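PDB 6FTH: extracellular solute-binding protein, family 1, which probably binds human milk oligosaccharides outside the cell and hands them to an ABC transporter for uptake. Local coordinates for residues Lys123-Leu129 / Glu335-Asp339; Leu246-Lys252 / Trp491-Cys495; Leu371-Leu377 / Val388-Tyr393. One frame throughout, in Å; residues are numbered along the deposited sequence.

Followed from the N terminus, the chain opens contact 1 at helix 124-130 and then contact 2 at the start of helix 249-263. Contact 1 closes when strand 336-337 comes back to its helix, so the two loops cross. Contact 3 is a local closure, made within about twenty residues around strands 378-382 and 385-388, and lies wholly within the long loop that contact 2 ends at helix 487-500. Contacts 1 and 3 belong to one lobe, with centres about 26 Å apart. Contact 2 ties the C-terminal helical region to the other lobe, its centre about 50 Å from that of contact 3 and on the opposite side of the chain's centre.

Contact 1: Lys123-Leu129 / Glu335-Asp339; sequences KPDAQKL and EFEAD
Phe336 points its ring at the first turn of helix 124-130, where it is met by Ala126 and by Lys123 just before the helix. With CG anti to its own carbonyl carbon (chi1 -58°), the benzyl group reaches over that turn. Ala126 lies over one face in a CH-pi contact, its CB 4.0 Å from the centroid of the Phe336 ring and 16° off the normal; a methyl is small enough to let the helix come this near. The opposite face is covered by CB of the neighbouring Glu335. At the edge, CD of Lys123 lies in the ring plane, 4.0 Å from CE1 of Phe336.

Leu129 packs one turn further on. Its CD2 branch is wedged between two CB atoms, 3.6 Å from CB of Phe336 and 3.8 Å from CB of Ala338, so the leucine spans the residues on both sides of Glu337, whose side chain points away.

Lys123 has the reach to pass the ring with its methylenes and still place its ammonium among acids. The chain is straight until its last torsion, where it bends (chi4 -72°) and brings NZ 2.8 Å from OE2 of Glu335, a salt bridge on the syn lone pair. A water bridges the same pair, accepting from Lys123 NZ and donating to OE1 of Glu335, 2.7 Å from its oxygen. Ser143 OG also hydrogen-bonds to Glu335 OE2 and Asp415 forms a salt bridge with Lys123, so the buried charges are probably well compensated.

Strand 336-337 pairs with 140-143, and the chain then turns a corner at Ala338 into antiparallel strand 339-343. This is helix-on-strand packing at the point where the chain re-enters a sheet of order 2-1-3-4, consistent with the type II periplasmic binding protein fold.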
loop_
_atom_site.group_PDB
_atom_site.type_symbol
_atom_site.label_atom_id
_atom_site.label_comp_id
_atom_site.label_asym_id
_atom_site.label_seq_id
_atom_site.Cartn_x
_atom_site.Cartn_y
_atom_site.Cartn_z
ATOM N N LYS A 123 16.720 -6.531 -7.938
ATOM C CA LYS A 123 15.881 -5.528 -7.282
ATOM C C LYS A 123 16.572 -5.003 -6.024
ATOM O O LYS A 123 16.137 -5.276 -4.898
ATOM C CB LYS A 123 14.516 -6.135 -6.962
ATOM C CG LYS A 123 13.798 -6.593 -8.242
ATOM C CD LYS A 123 12.429 -7.194 -7.990
ATOM C CE LYS A 123 11.753 -7.540 -9.319
ATOM N NZ LYS A 123 11.318 -6.322 -10.038
ATOM N N PRO A 124 17.631 -4.200 -6.184
ATOM C CA PRO A 124 18.402 -3.748 -5.013
ATOM C C PRO A 124 17.602 -2.980 -3.974
ATOM O O PRO A 124 17.966 -3.009 -2.789
ATOM C CB PRO A 124 19.502 -2.875 -5.635
ATOM C CG PRO A 124 19.025 -2.545 -7.016
ATOM C CD PRO A 124 18.206 -3.722 -7.447
ATOM N N ASP A 125 16.527 -2.292 -4.365
ATOM C CA ASP A 125 15.758 -1.517 -3.408
ATOM C C ASP A 125 14.954 -2.417 -2.494
ATOM O O ASP A 125 14.510 -1.967 -1.432
ATOM C CB ASP A 125 14.815 -0.538 -4.120
ATOM C CG ASP A 125 15.506 0.747 -4.542
ATOM O OD1 ASP A 125 16.740 0.855 -4.365
ATOM O OD2 ASP A 125 14.809 1.650 -5.044
ATOM N N ALA A 126 14.729 -3.670 -2.904
ATOM C CA ALA A 126 14.077 -4.618 -2.008
ATOM C C ALA A 126 14.992 -4.954 -0.844
ATOM O O ALA A 126 14.546 -5.005 0.307
ATOM C CB ALA A 126 13.674 -5.886 -2.768
ATOM N N GLN A 127 16.281 -5.151 -1.114
ATOM C CA GLN A 127 17.219 -5.401 -0.025
ATOM C C GLN A 127 17.279 -4.207 0.919
ATOM O O GLN A 127 17.310 -4.372 2.141
ATOM C CB GLN A 127 18.601 -5.710 -0.583
ATOM C CG GLN A 127 19.634 -5.944 0.492
ATOM C CD GLN A 127 20.953 -6.466 -0.057
ATOM O OE1 GLN A 127 21.271 -6.281 -1.236
ATOM N NE2 GLN A 127 21.730 -7.113 0.801
ATOM N N LYS A 128 17.286 -2.992 0.372
ATOM C CA LYS A 128 17.307 -1.816 1.241
ATOM C C LYS A 128 16.094 -1.769 2.160
ATOM O O LYS A 128 16.185 -1.276 3.289
ATOM C CB LYS A 128 17.317 -0.553 0.394
ATOM C CG LYS A 128 18.592 -0.372 -0.398
ATOM C CD LYS A 128 18.613 0.998 -1.048
ATOM C CE LYS A 128 19.928 1.262 -1.735
ATOM N NZ LYS A 128 19.885 2.621 -2.352
ATOM N N LEU A 129 14.952 -2.246 1.683
ATOM C CA LEU A 129 13.722 -2.141 2.448
ATOM C C LEU A 129 13.833 -2.815 3.803
ATOM O O LEU A 129 13.190 -2.368 4.760
ATOM C CB LEU A 129 12.580 -2.758 1.642
ATOM C CG LEU A 129 11.157 -2.523 2.133
ATOM C CD1 LEU A 129 10.792 -1.030 2.099
ATOM C CD2 LEU A 129 10.169 -3.348 1.283
ATOM N N GLU A 335 4.845 -2.877 -5.148
ATOM C CA GLU A 335 5.536 -4.107 -5.516
ATOM C C GLU A 335 6.061 -4.895 -4.310
ATOM O O GLU A 335 5.927 -6.130 -4.284
ATOM C CB GLU A 335 6.693 -3.783 -6.474
ATOM C CG GLU A 335 7.392 -5.034 -7.010
ATOM C CD GLU A 335 8.516 -4.773 -7.946
ATOM O OE1 GLU A 335 8.685 -3.629 -8.425
ATOM O OE2 GLU A 335 9.250 -5.744 -8.202
ATOM N N PHE A 336 6.648 -4.220 -3.314
ATOM C CA PHE A 336 7.395 -4.850 -2.231
ATOM C C PHE A 336 6.647 -4.816 -0.904
ATOM O O PHE A 336 5.924 -3.871 -0.588
ATOM C CB PHE A 336 8.725 -4.131 -1.976
ATOM C CG PHE A 336 9.637 -4.058 -3.168
ATOM C CD1 PHE A 336 9.849 -5.146 -3.986
ATOM C CD2 PHE A 336 10.294 -2.887 -3.467
ATOM C CE1 PHE A 336 10.706 -5.062 -5.090
ATOM C CE2 PHE A 336 11.139 -2.806 -4.570
ATOM C CZ PHE A 336 11.323 -3.886 -5.385
ATOM N N GLU A 337 6.889 -5.852 -0.097
ATOM C CA GLU A 337 6.463 -5.915 1.292
ATOM C C GLU A 337 7.666 -6.338 2.121
ATOM O O GLU A 337 8.528 -7.081 1.652
ATOM C CB GLU A 337 5.294 -6.908 1.476
ATOM C CG GLU A 337 4.023 -6.519 0.719
ATOM C CD GLU A 337 3.334 -5.279 1.304
ATOM O OE1 GLU A 337 3.511 -4.976 2.507
ATOM O OE2 GLU A 337 2.610 -4.609 0.543
ATOM N N ALA A 338 7.728 -5.855 3.364
ATOM C CA ALA A 338 8.957 -5.925 4.149
ATOM C C ALA A 338 8.959 -6.967 5.262
ATOM O O ALA A 338 9.936 -7.031 6.011
ATOM C CB ALA A 338 9.229 -4.563 4.774
ATOM N N ASP A 339 7.918 -7.790 5.381
ATOM C CA ASP A 339 7.717 -8.637 6.550
ATOM C C ASP A 339 7.609 -10.117 6.192
ATOM O O ASP A 339 6.829 -10.848 6.793
ATOM C CB ASP A 339 6.452 -8.212 7.293
ATOM C CG ASP A 339 5.183 -8.482 6.509
ATOM O OD1 ASP A 339 5.181 -8.378 5.263
ATOM O OD2 ASP A 339 4.156 -8.797 7.131
HETATM O O HOH W 1 11.185 -3.313 -9.449
#

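Contact 2: Leu246-Lys252 / Trp491-Cys495; sequences LTSDEYK and WDAYC
Lys252 lies along the indole of Trp491. Its CB starts over the six-membered ring, 3.9 Å from CH2 of Trp491, and CG carries the chain on to CD, which sits over the five-membered ring, 3.8 Å from its centroid and 12° off the normal. A bend at chi3 (48°) keeps CE above NE1 of Trp491, and NZ ends over the same face, 3.3 Å from CD1 of Trp491, as a cation-pi partner. A lysine suits this place because its methylenes pack on the ring while its charge meets the pi cloud.

The other indole face is covered by CD2 of Tyr494 and SG of Cys495; the sulfur also touches CB of Thr247 at 3.7 Å. At the edge, Trp491 NE1 gives its hydrogen to a water that in turn donates to Thr247 O and Asp249 OD1. Tyr494 OH donates to Leu246 O at 2.8 Å. With an alanine in place of Trp491, the Lys252 charge would probably lose its pi partner and a gap would open beside Tyr494 and Cys495.

Ser248 OG, also bonded to Phe245 O, accepts from Tyr251 N and caps helix 249-263; the contact is helix 487-500 packed across that capped N terminus.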
loop_
_atom_site.group_PDB
_atom_site.type_symbol
_atom_site.label_atom_id
_atom_site.label_comp_id
_atom_site.label_asym_id
_atom_site.label_seq_id
_atom_site.Cartn_x
_atom_site.Cartn_y
_atom_site.Cartn_z
ATOM N N LEU A 246 1.584 18.685 7.543
ATOM C CA LEU A 246 0.471 18.896 8.460
ATOM C C LEU A 246 0.288 20.360 8.805
ATOM O O LEU A 246 -0.812 20.753 9.195
ATOM C CB LEU A 246 0.698 18.101 9.744
ATOM C CG LEU A 246 0.729 16.587 9.592
ATOM C CD1 LEU A 246 1.054 15.932 10.935
ATOM C CD2 LEU A 246 -0.589 16.044 9.055
ATOM N N THR A 247 1.338 21.174 8.678
ATOM C CA THR A 247 1.288 22.604 8.965
ATOM C C THR A 247 1.557 23.446 7.722
ATOM O O THR A 247 1.886 24.635 7.828
ATOM C CB THR A 247 2.280 22.968 10.082
ATOM O OG1 THR A 247 3.599 22.589 9.677
ATOM C CG2 THR A 247 1.929 22.258 11.361
ATOM N N SER A 248 1.408 22.859 6.538
ATOM C CA SER A 248 1.725 23.551 5.298
ATOM C C SER A 248 0.519 24.322 4.768
ATOM O O SER A 248 -0.629 23.918 4.956
ATOM C CB SER A 248 2.179 22.559 4.228
ATOM O OG SER A 248 1.127 21.705 3.828
ATOM N N ASP A 249 0.798 25.417 4.066
ATOM C CA ASP A 249 -0.254 26.126 3.347
ATOM C C ASP A 249 -0.958 25.190 2.359
ATOM O O ASP A 249 -2.170 25.301 2.145
ATOM C CB ASP A 249 0.345 27.327 2.624
ATOM C CG ASP A 249 0.870 28.398 3.580
ATOM O OD1 ASP A 249 0.322 28.547 4.706
ATOM O OD2 ASP A 249 1.825 29.113 3.181
ATOM N N GLU A 250 -0.219 24.249 1.776
ATOM C CA GLU A 250 -0.816 23.304 0.839
ATOM C C GLU A 250 -1.930 22.489 1.488
ATOM O O GLU A 250 -3.007 22.311 0.900
ATOM C CB GLU A 250 0.260 22.371 0.314
ATOM C CG GLU A 250 1.241 23.026 -0.628
ATOM C CD GLU A 250 2.485 23.640 0.032
ATOM O OE1 GLU A 250 2.487 23.943 1.242
ATOM O OE2 GLU A 250 3.489 23.812 -0.693
ATOM N N TYR A 251 -1.670 21.947 2.684
ATOM C CA TYR A 251 -2.682 21.183 3.418
ATOM C C TYR A 251 -3.875 22.071 3.758
ATOM O O TYR A 251 -5.039 21.673 3.608
ATOM C CB TYR A 251 -2.038 20.606 4.693
ATOM C CG TYR A 251 -2.825 19.569 5.477
ATOM C CD1 TYR A 251 -3.098 18.326 4.934
ATOM C CD2 TYR A 251 -3.241 19.821 6.768
ATOM C CE1 TYR A 251 -3.804 17.363 5.651
ATOM C CE2 TYR A 251 -3.934 18.866 7.499
ATOM C CZ TYR A 251 -4.218 17.643 6.931
ATOM O OH TYR A 251 -4.903 16.680 7.610
ATOM N N LYS A 252 -3.606 23.285 4.229
ATOM C CA LYS A 252 -4.686 24.232 4.491
ATOM C C LYS A 252 -5.552 24.451 3.246
ATOM O O LYS A 252 -6.783 24.468 3.336
ATOM C CB LYS A 252 -4.100 25.565 4.969
ATOM C CG LYS A 252 -5.178 26.631 5.259
ATOM C CD LYS A 252 -4.738 27.805 6.161
ATOM C CE LYS A 252 -3.434 28.425 5.760
ATOM N NZ LYS A 252 -3.150 29.608 6.635
ATOM N N TRP A 491 -6.097 28.049 12.516
ATOM C CA TRP A 491 -4.902 27.425 11.948
ATOM C C TRP A 491 -3.652 27.693 12.786
ATOM O O TRP A 491 -2.874 26.777 13.063
ATOM C CB TRP A 491 -4.715 27.944 10.529
ATOM C CG TRP A 491 -3.528 27.413 9.804
ATOM C CD1 TRP A 491 -2.400 28.092 9.520
ATOM C CD2 TRP A 491 -3.360 26.097 9.240
ATOM N NE1 TRP A 491 -1.526 27.296 8.834
ATOM C CE2 TRP A 491 -2.096 26.063 8.646
ATOM C CE3 TRP A 491 -4.164 24.955 9.185
ATOM C CZ2 TRP A 491 -1.609 24.927 7.984
ATOM C CZ3 TRP A 491 -3.682 23.838 8.547
ATOM C CH2 TRP A 491 -2.411 23.826 7.964
ATOM N N ASP A 492 -3.429 28.946 13.188
ATOM C CA ASP A 492 -2.221 29.254 13.953
ATOM C C ASP A 492 -2.172 28.466 15.262
ATOM O O ASP A 492 -1.135 27.893 15.617
ATOM C CB ASP A 492 -2.151 30.761 14.205
ATOM C CG ASP A 492 -0.938 31.158 15.039
ATOM O OD1 ASP A 492 0.193 31.093 14.516
ATOM O OD2 ASP A 492 -1.116 31.537 16.218
ATOM N N ALA A 493 -3.288 28.392 15.985
ATOM C CA ALA A 493 -3.270 27.647 17.236
ATOM C C ALA A 493 -3.016 26.167 16.981
ATOM O O ALA A 493 -2.314 25.506 17.749
ATOM C CB ALA A 493 -4.593 27.844 17.974
ATOM N N TYR A 494 -3.592 25.620 15.908
ATOM C CA TYR A 494 -3.364 24.216 15.598
ATOM C C TYR A 494 -1.887 23.945 15.325
ATOM O O TYR A 494 -1.336 22.954 15.819
ATOM C CB TYR A 494 -4.251 23.827 14.409
ATOM C CG TYR A 494 -3.784 22.716 13.493
ATOM C CD1 TYR A 494 -4.116 21.415 13.748
ATOM C CD2 TYR A 494 -3.096 23.000 12.321
ATOM C CE1 TYR A 494 -3.732 20.404 12.902
ATOM C CE2 TYR A 494 -2.705 21.997 11.457
ATOM C CZ TYR A 494 -3.029 20.708 11.753
ATOM O OH TYR A 494 -2.671 19.678 10.924
ATOM N N CYS A 495 -1.239 24.822 14.549
ATOM C CA CYS A 495 0.172 24.635 14.219
ATOM C C CYS A 495 1.020 24.671 15.484
ATOM O O CYS A 495 1.898 23.829 15.680
ATOM C CB CYS A 495 0.627 25.706 13.227
ATOM S SG CYS A 495 -0.034 25.486 11.546
HETATM O O HOH W 2 1.061 27.389 7.134
#

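Contact 3: Leu371-Leu377 / Val388-Tyr393; sequences LGSFGNL and VDEDKY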
loop_
_atom_site.group_PDB
_atom_site.type_symbol
_atom_site.label_atom_id
_atom_site.label_comp_id
_atom_site.label_asym_id
_atom_site.label_seq_id
_atom_site.Cartn_x
_atom_site.Cartn_y
_atom_site.Cartn_z
ATOM N N LEU A 371 0.299 -17.600 -7.271
ATOM C CA LEU A 371 -0.794 -17.981 -8.165
ATOM C C LEU A 371 -1.386 -19.353 -7.872
ATOM O O LEU A 371 -2.317 -19.766 -8.576
ATOM C CB LEU A 371 -0.290 -17.967 -9.619
ATOM C CG LEU A 371 0.284 -16.623 -10.084
ATOM C CD1 LEU A 371 0.879 -16.727 -11.488
ATOM C CD2 LEU A 371 -0.765 -15.542 -10.025
ATOM N N GLY A 372 -0.866 -20.070 -6.893
ATOM C CA GLY A 372 -1.309 -21.419 -6.582
ATOM C C GLY A 372 -0.505 -22.481 -7.319
ATOM O O GLY A 372 0.309 -22.206 -8.201
ATOM N N SER A 373 -0.762 -23.732 -6.949
ATOM C CA SER A 373 0.015 -24.852 -7.468
ATOM C C SER A 373 -0.123 -24.978 -8.983
ATOM O O SER A 373 -1.189 -24.735 -9.555
ATOM C CB SER A 373 -0.490 -26.141 -6.822
ATOM O OG SER A 373 -0.421 -26.073 -5.404
ATOM N N PHE A 374 0.979 -25.367 -9.632
ATOM C CA PHE A 374 0.948 -25.694 -11.053
ATOM C C PHE A 374 -0.095 -26.777 -11.316
ATOM O O PHE A 374 -0.214 -27.749 -10.563
ATOM C CB PHE A 374 2.328 -26.190 -11.495
ATOM C CG PHE A 374 3.403 -25.125 -11.477
ATOM C CD1 PHE A 374 3.151 -23.846 -11.930
ATOM C CD2 PHE A 374 4.660 -25.425 -10.994
ATOM C CE1 PHE A 374 4.146 -22.889 -11.913
ATOM C CE2 PHE A 374 5.655 -24.489 -10.966
ATOM C CZ PHE A 374 5.407 -23.215 -11.422
ATOM N N GLY A 375 -0.868 -26.589 -12.380
ATOM C CA GLY A 375 -1.928 -27.514 -12.732
ATOM C C GLY A 375 -3.241 -27.281 -12.034
ATOM O O GLY A 375 -4.240 -27.917 -12.397
ATOM N N ASN A 376 -3.284 -26.410 -11.032
ATOM C CA ASN A 376 -4.542 -26.064 -10.392
ATOM C C ASN A 376 -5.088 -24.819 -11.079
ATOM O O ASN A 376 -5.946 -24.925 -11.960
ATOM C CB ASN A 376 -4.324 -25.904 -8.880
ATOM C CG ASN A 376 -5.603 -25.643 -8.124
ATOM O OD1 ASN A 376 -6.583 -25.142 -8.682
ATOM N ND2 ASN A 376 -5.592 -25.951 -6.829
ATOM N N LEU A 377 -4.547 -23.639 -10.745
ATOM C CA LEU A 377 -4.952 -22.395 -11.384
ATOM C C LEU A 377 -3.969 -21.904 -12.428
ATOM O O LEU A 377 -4.319 -21.014 -13.202
ATOM C CB LEU A 377 -5.074 -21.257 -10.357
ATOM C CG LEU A 377 -5.958 -21.497 -9.149
ATOM C CD1 LEU A 377 -5.991 -20.223 -8.302
ATOM C CD2 LEU A 377 -7.352 -21.875 -9.613
ATOM N N VAL A 388 -2.705 -18.139 -16.084
ATOM C CA VAL A 388 -3.711 -18.327 -15.049
ATOM C C VAL A 388 -5.064 -18.609 -15.698
ATOM O O VAL A 388 -5.474 -17.933 -16.653
ATOM C CB VAL A 388 -3.796 -17.080 -14.156
ATOM C CG1 VAL A 388 -4.898 -17.243 -13.078
ATOM C CG2 VAL A 388 -2.461 -16.792 -13.507
ATOM N N ASP A 389 -5.772 -19.600 -15.162
ATOM C CA ASP A 389 -7.175 -19.819 -15.505
ATOM C C ASP A 389 -7.968 -18.793 -14.706
ATOM O O ASP A 389 -8.198 -18.963 -13.506
ATOM C CB ASP A 389 -7.565 -21.245 -15.135
ATOM C CG ASP A 389 -8.970 -21.606 -15.566
ATOM O OD1 ASP A 389 -9.836 -20.715 -15.612
ATOM O OD2 ASP A 389 -9.207 -22.808 -15.842
ATOM N N GLU A 390 -8.348 -17.701 -15.362
ATOM C CA GLU A 390 -8.892 -16.540 -14.662
ATOM C C GLU A 390 -10.198 -16.857 -13.952
ATOM O O GLU A 390 -10.399 -16.443 -12.800
ATOM C CB GLU A 390 -9.084 -15.392 -15.648
ATOM C CG GLU A 390 -7.773 -14.878 -16.223
ATOM C CD GLU A 390 -7.957 -13.947 -17.381
ATOM O OE1 GLU A 390 -8.992 -13.250 -17.435
ATOM O OE2 GLU A 390 -7.042 -13.919 -18.236
ATOM N N ASP A 391 -11.111 -17.577 -14.618
ATOM C CA ASP A 391 -12.389 -17.873 -13.984
ATOM C C ASP A 391 -12.216 -18.815 -12.808
ATOM O O ASP A 391 -12.915 -18.695 -11.794
ATOM C CB ASP A 391 -13.353 -18.476 -15.002
ATOM C CG ASP A 391 -13.788 -17.481 -16.044
ATOM O OD1 ASP A 391 -13.638 -16.254 -15.806
ATOM O OD2 ASP A 391 -14.294 -17.921 -17.100
ATOM N N LYS A 392 -11.298 -19.764 -12.928
ATOM C CA LYS A 392 -11.054 -20.706 -11.841
ATOM C C LYS A 392 -10.419 -20.005 -10.645
ATOM O O LYS A 392 -10.734 -20.310 -9.488
ATOM C CB LYS A 392 -10.151 -21.827 -12.336
ATOM C CG LYS A 392 -10.091 -23.026 -11.392
ATOM C CD LYS A 392 -9.352 -24.196 -12.031
ATOM C CE LYS A 392 -9.162 -25.363 -11.068
ATOM N NZ LYS A 392 -8.299 -26.445 -11.674
ATOM N N TYR A 393 -9.524 -19.058 -10.916
ATOM C CA TYR A 393 -8.905 -18.260 -9.860
ATOM C C TYR A 393 -9.959 -17.496 -9.066
ATOM O O TYR A 393 -9.972 -17.534 -7.832
ATOM C CB TYR A 393 -7.903 -17.310 -10.528
ATOM C CG TYR A 393 -7.123 -16.379 -9.638
ATOM C CD1 TYR A 393 -7.744 -15.338 -8.973
ATOM C CD2 TYR A 393 -5.742 -16.521 -9.516
ATOM C CE1 TYR A 393 -7.024 -14.482 -8.173
ATOM C CE2 TYR A 393 -5.005 -15.658 -8.725
ATOM C CZ TYR A 393 -5.657 -14.645 -8.063
ATOM O OH TYR A 393 -4.960 -13.774 -7.253
#
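A beta-hairpin running straight into an N-capped helix is the motif here: strands 378-382 and 385-388 lead to helix 390-398, and the loop before the hairpin folds back on the helix start. At the open end of the hairpin, Asp389 N donates to Leu377 O at 2.8 Å, with an N-H...O angle of 168°, while CA of Val388 makes a CA-H...O contact with the same oxygen. Asp389 is the N-cap, a place for which a short carboxylate is well suited: its OD1 accepts from Lys392 N, which approaches from above the carboxylate plane.

Leu377 buries the most surface. Leu377 CD1 meets CD2 of Tyr393 at 3.9 Å, and its own CD2 branch is pressed against CG of Lys392 at 3.5 Å, tighter than usual for two carbons. Nearby, Leu371 CD1 packs on CG2 of Val388 at 3.9 Å; both branched side chains also touch Ile419 of strand 418-420. Phe402 meets the Tyr393 ring edge-to-face and also touches Leu377, extending this apolar patch.

Lys392 leaves the helix with CG anti to the backbone N (chi1 -167°) and stays extended. Its methylenes cross Leu377, and the long chain brings the charge to a backbone oxygen: NZ donates to Asn376 O at 2.8 Å, from above the carbonyl plane, with CE of Lys392 lying 3.5 Å from OD1 of Asn376.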